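Endonuclease 2 (Arabidopsis thaliana, PDB 4CXP) cleaves RNA and single-stranded DNA, and less readily double-stranded DNA, endonucleolytically to 5'-phosphorylated products with the aid of three divalent metal ions. Local coordinates at residues A134-G139 / W220-V225; Q14-E19 / R195-T200. All blocks are in the same frame, centred on the assembly; numbering follows the deposited sequence. Where two conformers were deposited one is given.

Contact 1: residues A134-G139 / W220-V225; sequences ASDKGG and WAYKGV
Tyr-222 and Asp-136 approach from opposite directions, and the phenol donates its proton to the carboxylate: Tyr-222 OH to Asp-136 OD1 is 2.7 Å, on the syn lone pair of that oxygen. Asp-136 OD2 comes obliquely to the ring, 3.5 Å from Tyr-222 CE1, and the carboxylate is turned 57° against the ring plane. Asp-136 OD1 has a second donor, the backbone N of Gly-139, which reaches it over 2.9 Å from above the carboxylate plane. The phenol oxygen is also hydrogen-bonded to the backbone N of Tyr-133. With the bond running from an aspartate to the amide three residues on, this is an Asx motif, and it lies in the loop between strands 131-133 and 143-146. The same carboxylate oxygen therefore closes its own loop and ties it to the chain at the C-terminal end of helix 206-221. Rotation of Asp-136 about CA-CB (chi1 52°) sets CG between the backbone N and the carbonyl carbon, a position from which OD1 can reach Gly-139. Gly-139 itself has a positive phi, 83°, and its CA lies obliquely to the Tyr-222 ring. Around that ring, Leu-129, Ile-142 and Leu-153 touch the tyrosine side chain. Gly-138 O is bonded to ND1 of His-154, a ligand of one zinc ion, which places the loop in the second shell of that metal within the substrate-binding region.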
loop_
_atom_site.group_PDB
_atom_site.type_symbol
_atom_site.label_atom_id
_atom_site.label_comp_id
_atom_site.label_asym_id
_atom_site.label_seq_id
_atom_site.Cartn_x
_atom_site.Cartn_y
_atom_site.Cartn_z
ATOM N N ALA A 134 -4.935 -14.807 -8.347
ATOM C CA ALA A 134 -5.217 -14.592 -9.752
ATOM C C ALA A 134 -6.652 -15.011 -10.113
ATOM O O ALA A 134 -7.304 -14.371 -10.941
ATOM C CB ALA A 134 -4.259 -15.417 -10.599
ATOM N N SER A 135 -7.133 -16.098 -9.522
ATOM C CA SER A 135 -8.425 -16.679 -9.925
ATOM C C SER A 135 -9.646 -15.777 -9.690
ATOM O O SER A 135 -10.675 -15.942 -10.343
ATOM C CB SER A 135 -8.610 -18.009 -9.211
ATOM O OG SER A 135 -8.642 -17.783 -7.813
ATOM N N ASP A 136 -9.553 -14.827 -8.758
ATOM C CA ASP A 136 -10.650 -13.860 -8.539
ATOM C C ASP A 136 -10.201 -12.415 -8.730
ATOM O O ASP A 136 -10.849 -11.467 -8.262
ATOM C CB ASP A 136 -11.361 -14.089 -7.192
ATOM C CG ASP A 136 -10.414 -14.140 -6.017
ATOM O OD1 ASP A 136 -9.543 -13.267 -5.893
ATOM O OD2 ASP A 136 -10.537 -15.077 -5.195
ATOM N N LYS A 137 -9.106 -12.241 -9.463
ATOM C CA LYS A 137 -8.571 -10.930 -9.769
ATOM C C LYS A 137 -8.402 -10.107 -8.496
ATOM O O LYS A 137 -8.844 -8.960 -8.395
ATOM C CB LYS A 137 -9.421 -10.217 -10.817
ATOM C CG LYS A 137 -9.565 -11.008 -12.100
ATOM C CD LYS A 137 -10.174 -10.182 -13.210
ATOM N N GLY A 138 -7.763 -10.697 -7.500
ATOM C CA GLY A 138 -7.522 -9.994 -6.258
ATOM C C GLY A 138 -8.791 -9.578 -5.536
ATOM O O GLY A 138 -8.842 -8.526 -4.901
ATOM N N GLY A 139 -9.823 -10.407 -5.635
ATOM C CA GLY A 139 -11.098 -10.118 -5.047
ATOM C C GLY A 139 -12.017 -9.231 -5.855
ATOM O O GLY A 139 -13.149 -9.006 -5.460
ATOM N N TRP A 220 -8.036 -12.740 6.810
ATOM C CA TRP A 220 -8.875 -11.597 7.090
ATOM C C TRP A 220 -9.744 -11.165 5.919
ATOM O O TRP A 220 -10.929 -10.857 6.104
ATOM C CB TRP A 220 -8.033 -10.404 7.550
ATOM C CG TRP A 220 -7.385 -10.554 8.875
ATOM C CD1 TRP A 220 -6.051 -10.631 9.150
ATOM C CD2 TRP A 220 -8.046 -10.542 10.142
ATOM N NE1 TRP A 220 -5.844 -10.687 10.503
ATOM C CE2 TRP A 220 -7.056 -10.638 11.140
ATOM C CE3 TRP A 220 -9.387 -10.443 10.526
ATOM C CZ2 TRP A 220 -7.364 -10.664 12.499
ATOM C CZ3 TRP A 220 -9.691 -10.459 11.891
ATOM C CH2 TRP A 220 -8.689 -10.561 12.853
ATOM N N ALA A 221 -9.196 -11.059 4.722
ATOM C CA ALA A 221 -9.968 -10.471 3.626
ATOM C C ALA A 221 -10.966 -11.458 3.043
ATOM O O ALA A 221 -12.168 -11.217 3.028
ATOM C CB ALA A 221 -9.048 -9.890 2.552
ATOM N N TYR A 222 -10.452 -12.568 2.525
ATOM C CA TYR A 222 -11.291 -13.591 1.940
ATOM C C TYR A 222 -12.073 -14.376 2.989
ATOM O O TYR A 222 -13.125 -14.946 2.687
ATOM C CB TYR A 222 -10.435 -14.587 1.179
ATOM C CG TYR A 222 -9.781 -14.124 -0.108
ATOM C CD1 TYR A 222 -10.506 -13.526 -1.119
ATOM C CD2 TYR A 222 -8.445 -14.396 -0.347
ATOM C CE1 TYR A 222 -9.919 -13.190 -2.322
ATOM C CE2 TYR A 222 -7.845 -14.068 -1.544
ATOM C CZ TYR A 222 -8.588 -13.459 -2.533
ATOM O OH TYR A 222 -7.974 -13.182 -3.740
ATOM N N LYS A 223 -11.556 -14.464 4.204
ATOM C CA LYS A 223 -12.092 -15.323 5.243
ATOM C C LYS A 223 -13.533 -14.991 5.534
ATOM O O LYS A 223 -13.848 -13.859 5.871
ATOM C CB LYS A 223 -11.274 -15.159 6.516
ATOM C CG LYS A 223 -11.764 -15.962 7.703
ATOM C CD LYS A 223 -11.807 -17.442 7.455
ATOM C CE LYS A 223 -10.421 -18.019 7.337
ATOM N NZ LYS A 223 -10.454 -19.507 7.422
ATOM N N GLY A 224 -14.402 -15.990 5.432
ATOM C CA GLY A 224 -15.811 -15.829 5.752
ATOM C C GLY A 224 -16.653 -15.237 4.645
ATOM O O GLY A 224 -17.854 -15.170 4.806
ATOM N N VAL A 225 -16.054 -14.843 3.520
ATOM C CA VAL A 225 -16.781 -14.095 2.500
ATOM C C VAL A 225 -17.164 -15.012 1.351
ATOM O O VAL A 225 -16.324 -15.721 0.813
ATOM C CB VAL A 225 -15.946 -12.915 1.971
ATOM C CG1 VAL A 225 -16.733 -12.155 0.927
ATOM C CG2 VAL A 225 -15.519 -11.995 3.101
#

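Contact 2: residues Q14-E19 / R195-T200; sequences QTRLDE and RWETCT
Arg-16 reaches Glu-197 through a single terminal nitrogen. Its CB already points toward segment 195-200, and CG, beside the backbone N and anti to the carbonyl carbon (chi1 -66°), carries the chain on to CD in an extended course. The chain then bends at chi3, and the two side chains cross at about a right angle. Arg-16 NE comes no nearer than 4.1 Å to Glu-197 OE2, but a water closes the gap: it accepts from Arg-16 NE at 2.8 Å and donates to Glu-197 OE2 at 2.8 Å. Next along, Arg-16 CZ stands 3.9 Å from Glu-197 OE2. At the tip, Arg-16 NH2 makes the direct bond, a salt bridge of 2.8 Å to Glu-197 OE2 with an N-H...O angle of 153°. The arrangement is a surface salt bridge with a water bridging the same two side chains, and it joins the ends of two helices far apart in sequence: Arg-16 lies at the C-terminal end of helix 3-15, and Glu-197 is the last residue of helix 190-197. Both bonds lie near the guanidinium plane, at its edge, yet the carboxylate is turned 49° from that plane, and NH2 meets OE2 from above the carboxylate plane. Glu-197 extends beyond CG to present this oxygen, which accepts from both the arginine and the water. Beneath the pair runs helix 233-262, where Ala-255 touches Arg-16 and Val-252 touches Glu-197. The same helix grips both backbones: Asn-259 ND2 is bonded to Arg-16 O, and Arg-260 NH1 to Glu-197 O.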
loop_
_atom_site.group_PDB
_atom_site.type_symbol
_atom_site.label_atom_id
_atom_site.label_comp_id
_atom_site.label_asym_id
_atom_site.label_seq_id
_atom_site.Cartn_x
_atom_site.Cartn_y
_atom_site.Cartn_z
ATOM N N GLN A 14 5.947 10.882 5.406
ATOM C CA GLN A 14 6.700 12.116 5.225
ATOM C C GLN A 14 7.130 12.689 6.576
ATOM O O GLN A 14 8.204 13.257 6.693
ATOM C CB GLN A 14 5.954 13.136 4.368
ATOM C CG GLN A 14 6.826 14.337 3.996
ATOM C CD GLN A 14 6.238 15.209 2.899
ATOM O OE1 GLN A 14 5.037 15.147 2.616
ATOM N NE2 GLN A 14 7.083 15.985 2.230
ATOM N N THR A 15 6.332 12.482 7.610
ATOM C CA THR A 15 6.680 12.956 8.942
ATOM C C THR A 15 7.751 12.118 9.645
ATOM O O THR A 15 8.273 12.547 10.661
ATOM C CB THR A 15 5.446 13.129 9.853
ATOM O OG1 THR A 15 4.847 11.859 10.094
ATOM C CG2 THR A 15 4.448 14.078 9.230
ATOM N N ARG A 16 8.107 10.971 9.080
ATOM C CA ARG A 16 9.130 10.074 9.621
ATOM C C ARG A 16 10.433 10.139 8.825
ATOM O O ARG A 16 11.346 9.367 9.076
ATOM C CB ARG A 16 8.611 8.645 9.669
ATOM C CG ARG A 16 7.474 8.456 10.645
ATOM C CD ARG A 16 7.006 7.012 10.657
ATOM N NE ARG A 16 7.987 6.115 11.250
ATOM C CZ ARG A 16 8.166 5.973 12.549
ATOM N NH1 ARG A 16 7.403 6.625 13.423
ATOM N NH2 ARG A 16 9.100 5.151 12.971
ATOM N N LEU A 17 10.557 11.064 7.887
ATOM C CA LEU A 17 11.781 11.186 7.116
ATOM C C LEU A 17 12.868 11.844 7.951
ATOM O O LEU A 17 12.614 12.768 8.728
ATOM C CB LEU A 17 11.531 12.010 5.861
ATOM C CG LEU A 17 10.536 11.411 4.871
ATOM C CD1 LEU A 17 10.396 12.318 3.671
ATOM C CD2 LEU A 17 10.924 10.002 4.466
ATOM N N ASP A 18 14.090 11.389 7.740
ATOM C CA ASP A 18 15.265 12.052 8.273
ATOM C C ASP A 18 15.607 13.252 7.409
ATOM O O ASP A 18 14.986 13.492 6.375
ATOM C CB ASP A 18 16.411 11.075 8.497
ATOM C CG ASP A 18 16.976 10.475 7.240
ATOM O OD1 ASP A 18 16.857 11.077 6.169
ATOM O OD2 ASP A 18 17.563 9.357 7.331
ATOM N N GLU A 19 16.556 14.061 7.854
ATOM C CA GLU A 19 16.791 15.319 7.175
ATOM C C GLU A 19 17.210 15.128 5.713
ATOM O O GLU A 19 16.727 15.846 4.837
ATOM C CB GLU A 19 17.758 16.188 7.959
ATOM C CG GLU A 19 17.895 17.601 7.401
ATOM C CD GLU A 19 16.701 18.542 7.606
ATOM O OE1 GLU A 19 15.635 18.161 8.093
ATOM O OE2 GLU A 19 16.863 19.730 7.272
ATOM N N ARG A 195 10.762 -3.573 14.180
ATOM C CA ARG A 195 10.860 -4.674 13.223
ATOM C C ARG A 195 10.325 -4.293 11.842
ATOM O O ARG A 195 10.882 -4.700 10.823
ATOM C CB ARG A 195 10.140 -5.901 13.749
ATOM C CG ARG A 195 10.767 -6.452 15.021
ATOM C CD ARG A 195 10.258 -7.819 15.363
ATOM N NE ARG A 195 8.820 -7.904 15.545
ATOM C CZ ARG A 195 8.193 -7.733 16.691
ATOM N NH1 ARG A 195 8.828 -7.256 17.761
ATOM N NH2 ARG A 195 6.902 -7.966 16.769
ATOM N N TRP A 196 9.251 -3.512 11.794
ATOM C CA TRP A 196 8.726 -3.089 10.517
ATOM C C TRP A 196 9.760 -2.331 9.698
ATOM O O TRP A 196 9.797 -2.465 8.490
ATOM C CB TRP A 196 7.501 -2.185 10.706
ATOM C CG TRP A 196 6.330 -2.838 11.382
ATOM C CD1 TRP A 196 6.150 -4.163 11.677
ATOM C CD2 TRP A 196 5.164 -2.164 11.859
ATOM N NE1 TRP A 196 4.955 -4.345 12.321
ATOM C CE2 TRP A 196 4.325 -3.129 12.438
ATOM C CE3 TRP A 196 4.738 -0.834 11.825
ATOM C CZ2 TRP A 196 3.082 -2.792 12.981
ATOM C CZ3 TRP A 196 3.519 -0.510 12.350
ATOM C CH2 TRP A 196 2.709 -1.475 12.928
ATOM N N GLU A 197 10.564 -1.503 10.365
ATOM C CA GLU A 197 11.557 -0.666 9.690
ATOM C C GLU A 197 12.772 -1.404 9.196
ATOM O O GLU A 197 13.404 -0.969 8.254
ATOM C CB GLU A 197 12.058 0.402 10.630
ATOM C CG GLU A 197 11.028 1.403 10.992
ATOM C CD GLU A 197 11.528 2.413 11.971
ATOM O OE1 GLU A 197 12.242 2.027 12.923
ATOM O OE2 GLU A 197 11.160 3.577 11.810
ATOM N N THR A 198 13.140 -2.480 9.864
ATOM C CA THR A 198 14.410 -3.157 9.610
ATOM C C THR A 198 14.385 -3.867 8.268
ATOM O O THR A 198 13.429 -4.543 7.932
ATOM C CB THR A 198 14.658 -4.166 10.743
ATOM O OG1 THR A 198 14.838 -3.422 11.956
ATOM C CG2 THR A 198 15.880 -5.040 10.503
ATOM N N CYS A 199 15.465 -3.698 7.532
ATOM C CA CYS A 199 15.671 -4.382 6.263
ATOM C C CYS A 199 17.146 -4.664 6.069
ATOM O O CYS A 199 17.943 -3.753 5.896
ATOM C CB CYS A 199 15.163 -3.532 5.110
ATOM S SG CYS A 199 15.244 -4.318 3.482
ATOM N N THR A 200 17.478 -5.948 6.108
ATOM C CA THR A 200 18.834 -6.493 5.926
ATOM C C THR A 200 19.424 -6.242 4.519
ATOM O O THR A 200 20.613 -6.415 4.307
ATOM C CB THR A 200 18.846 -8.009 6.328
ATOM O OG1 THR A 200 19.465 -8.154 7.612
ATOM C CG2 THR A 200 19.546 -8.916 5.304
HETATM O O HOH W 1 9.834 4.737 9.607
#

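Contacts 1 and 2 lie on opposite sides of the centre of the single chain, with their centres 30 Å apart and their nearest atoms about 12 Å apart. Their segments alternate along the sequence, and helices 190-197 and 206-221, which carry the second segment of each, are consecutive. Helix 233-262 borders both: Tyr-235 and Arg-239 meet segment 220-225, whereas its C-terminal part lies against contact 2. Only contact 1 adjoins the metal centre, Gly-138 lying about 8 Å from a zinc ion; contact 2 is away from the metal and substrate sites, with the side chain of Arg-16 about 13 Å from an N-acetylglucosamine.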